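Local coordinates for protein D-alanyl-D-alanine carboxypeptidase DacB2 (Mycobacterium tuberculosis H37Rv, PDB 4RYE) that probably trims the terminal D-Ala-D-Ala of peptidoglycan stem peptides, acting in vitro as a D,D-carboxypeptidase on synthetic pentapeptides, at residues R87-A91 with R92-D96. Residues are numbered along the deposited sequence; the frame is centred on the assembly and turned at random.
Sequences RSYTA and RQLLD
T90 and Q93 exchange hydrogen bonds where strand 88-90 runs directly into helix 91-100, each side chain serving the other's backbone. OG1 of T90, the N-cap residue, accepts from Q93 N at 3.0 Å, satisfying an amide of the first helical turn that has no carbonyl one turn earlier to bind. The threonine torsion (chi1 65°) sets OG1 between its own backbone N and carbonyl carbon, facing the first turn of the helix. In return, OE1 of Q93 takes the N-H of T90 at 2.8 Å; the bond is nearly straight at hydrogen, but the donor stands above the carbonyl plane of the amide. Glutamine suits this position because its chain, extended beyond CG, crosses the threonine side chain at about a right angle and reaches back to the strand, where OE1 also lies 3.3 Å from Y89 CA.

Regular helical bonding starts at once: L94 N donates to T90 O at 2.9 Å, and L95 N to A91 O at 2.8 Å. One turn apart on the helix, R92 and D96 form a salt bridge, NE to OD1 at 3.3 Å, approached on the syn side; OD1 lies close to the guanidinium plane while NE stands out of the carboxylate plane. NH2 of the same arginine pairs with E177, so its charge probably offsets two neighbouring carboxylates.

The apolar contact is small: CD2 of L94 rests 3.9 Å from CB of Y89, while the tyrosine ring extends away to F182 and its hydroxyl bonds to K84 N. L94 continues into V67 and helix 104-113, tying the turn to the helical part of the fold.

The chain turns by about 78° between strand 88-90 and helix 92-96. The reciprocal side-chain-to-backbone bonds between T90 and Q93 define a capping box, here starting a helix that leads toward the active-site residue S102, assigned by similarity.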
loop_
_atom_site.group_PDB
_atom_site.type_symbol
_atom_site.label_atom_id
_atom_site.label_comp_id
_atom_site.label_asym_id
_atom_site.label_seq_id
_atom_site.Cartn_x
_atom_site.Cartn_y
_atom_site.Cartn_z
ATOM N N ARG A 87 0.528 0.967 -27.166
ATOM C CA ARG A 87 -0.491 1.911 -26.733
ATOM C C ARG A 87 0.102 2.962 -25.793
ATOM O O ARG A 87 1.046 2.697 -25.037
ATOM C CB ARG A 87 -1.668 1.186 -26.057
ATOM C CG ARG A 87 -2.674 0.545 -27.030
ATOM C CD ARG A 87 -2.073 -0.624 -27.822
ATOM N NE ARG A 87 -3.086 -1.580 -28.272
ATOM C CZ ARG A 87 -2.813 -2.810 -28.695
ATOM N NH1 ARG A 87 -1.556 -3.229 -28.726
ATOM N NH2 ARG A 87 -3.791 -3.624 -29.083
ATOM N N SER A 88 -0.464 4.163 -25.847
ATOM C CA SER A 88 -0.000 5.272 -25.024
ATOM C C SER A 88 -0.811 5.376 -23.732
ATOM O O SER A 88 -2.026 5.176 -23.742
ATOM C CB SER A 88 -0.116 6.571 -25.825
ATOM O OG SER A 88 0.483 7.643 -25.134
ATOM N N TYR A 89 -0.143 5.687 -22.621
ATOM C CA TYR A 89 -0.814 5.842 -21.330
ATOM C C TYR A 89 -0.217 7.035 -20.606
ATOM O O TYR A 89 0.969 7.324 -20.773
ATOM C CB TYR A 89 -0.623 4.583 -20.466
ATOM C CG TYR A 89 -1.144 3.335 -21.128
ATOM C CD1 TYR A 89 -0.341 2.599 -21.989
ATOM C CD2 TYR A 89 -2.447 2.907 -20.916
ATOM C CE1 TYR A 89 -0.826 1.464 -22.629
ATOM C CE2 TYR A 89 -2.948 1.771 -21.558
ATOM C CZ TYR A 89 -2.126 1.057 -22.406
ATOM O OH TYR A 89 -2.596 -0.065 -23.040
ATOM N N THR A 90 -1.021 7.725 -19.801
ATOM C CA THR A 90 -0.488 8.794 -18.956
ATOM C C THR A 90 -0.037 8.227 -17.622
ATOM O O THR A 90 -0.475 7.142 -17.204
ATOM C CB THR A 90 -1.527 9.888 -18.671
ATOM O OG1 THR A 90 -2.589 9.329 -17.888
ATOM C CG2 THR A 90 -2.089 10.455 -19.960
ATOM N N ALA A 91 0.841 8.962 -16.946
ATOM C CA ALA A 91 1.250 8.598 -15.593
ATOM C C ALA A 91 0.042 8.465 -14.675
ATOM O O ALA A 91 0.003 7.576 -13.834
ATOM C CB ALA A 91 2.226 9.625 -15.037
ATOM N N ARG A 92 -0.936 9.356 -14.827
ATOM C CA ARG A 92 -2.135 9.314 -13.987
ATOM C C ARG A 92 -2.895 8.010 -14.229
ATOM O O ARG A 92 -3.278 7.318 -13.282
ATOM C CB ARG A 92 -3.048 10.519 -14.260
ATOM C CG ARG A 92 -4.390 10.482 -13.510
ATOM C CD ARG A 92 -4.150 10.404 -12.008
ATOM N NE ARG A 92 -5.367 10.260 -11.210
ATOM C CZ ARG A 92 -5.988 11.273 -10.607
ATOM N NH1 ARG A 92 -5.520 12.513 -10.726
ATOM N NH2 ARG A 92 -7.080 11.052 -9.889
ATOM N N GLN A 93 -3.088 7.672 -15.497
ATOM C CA GLN A 93 -3.773 6.435 -15.854
ATOM C C GLN A 93 -3.045 5.245 -15.250
ATOM O O GLN A 93 -3.676 4.332 -14.729
ATOM C CB GLN A 93 -3.869 6.281 -17.377
ATOM C CG GLN A 93 -4.900 7.192 -18.036
ATOM C CD GLN A 93 -4.718 7.323 -19.540
ATOM O OE1 GLN A 93 -3.680 6.963 -20.098
ATOM N NE2 GLN A 93 -5.740 7.839 -20.205
ATOM N N LEU A 94 -1.717 5.260 -15.313
ATOM C CA LEU A 94 -0.940 4.139 -14.794
ATOM C C LEU A 94 -1.011 4.084 -13.273
ATOM O O LEU A 94 -1.069 2.995 -12.694
ATOM C CB LEU A 94 0.513 4.180 -15.297
ATOM C CG LEU A 94 0.729 3.973 -16.807
ATOM C CD1 LEU A 94 2.198 4.171 -17.212
ATOM C CD2 LEU A 94 0.253 2.597 -17.220
ATOM N N LEU A 95 -1.032 5.252 -12.625
ATOM C CA LEU A 95 -1.138 5.310 -11.165
ATOM C C LEU A 95 -2.504 4.817 -10.673
ATOM O O LEU A 95 -2.593 4.168 -9.625
ATOM C CB LEU A 95 -0.862 6.727 -10.641
ATOM C CG LEU A 95 0.609 7.125 -10.585
ATOM C CD1 LEU A 95 0.759 8.628 -10.381
ATOM C CD2 LEU A 95 1.288 6.372 -9.462
ATOM N N ASP A 96 -3.560 5.119 -11.425
ATOM C CA ASP A 96 -4.886 4.575 -11.127
ATOM C C ASP A 96 -4.876 3.062 -11.240
ATOM O O ASP A 96 -5.407 2.370 -10.372
ATOM C CB ASP A 96 -5.951 5.135 -12.085
ATOM C CG ASP A 96 -6.270 6.599 -11.815
ATOM O OD1 ASP A 96 -6.022 7.068 -10.687
ATOM O OD2 ASP A 96 -6.774 7.283 -12.733
#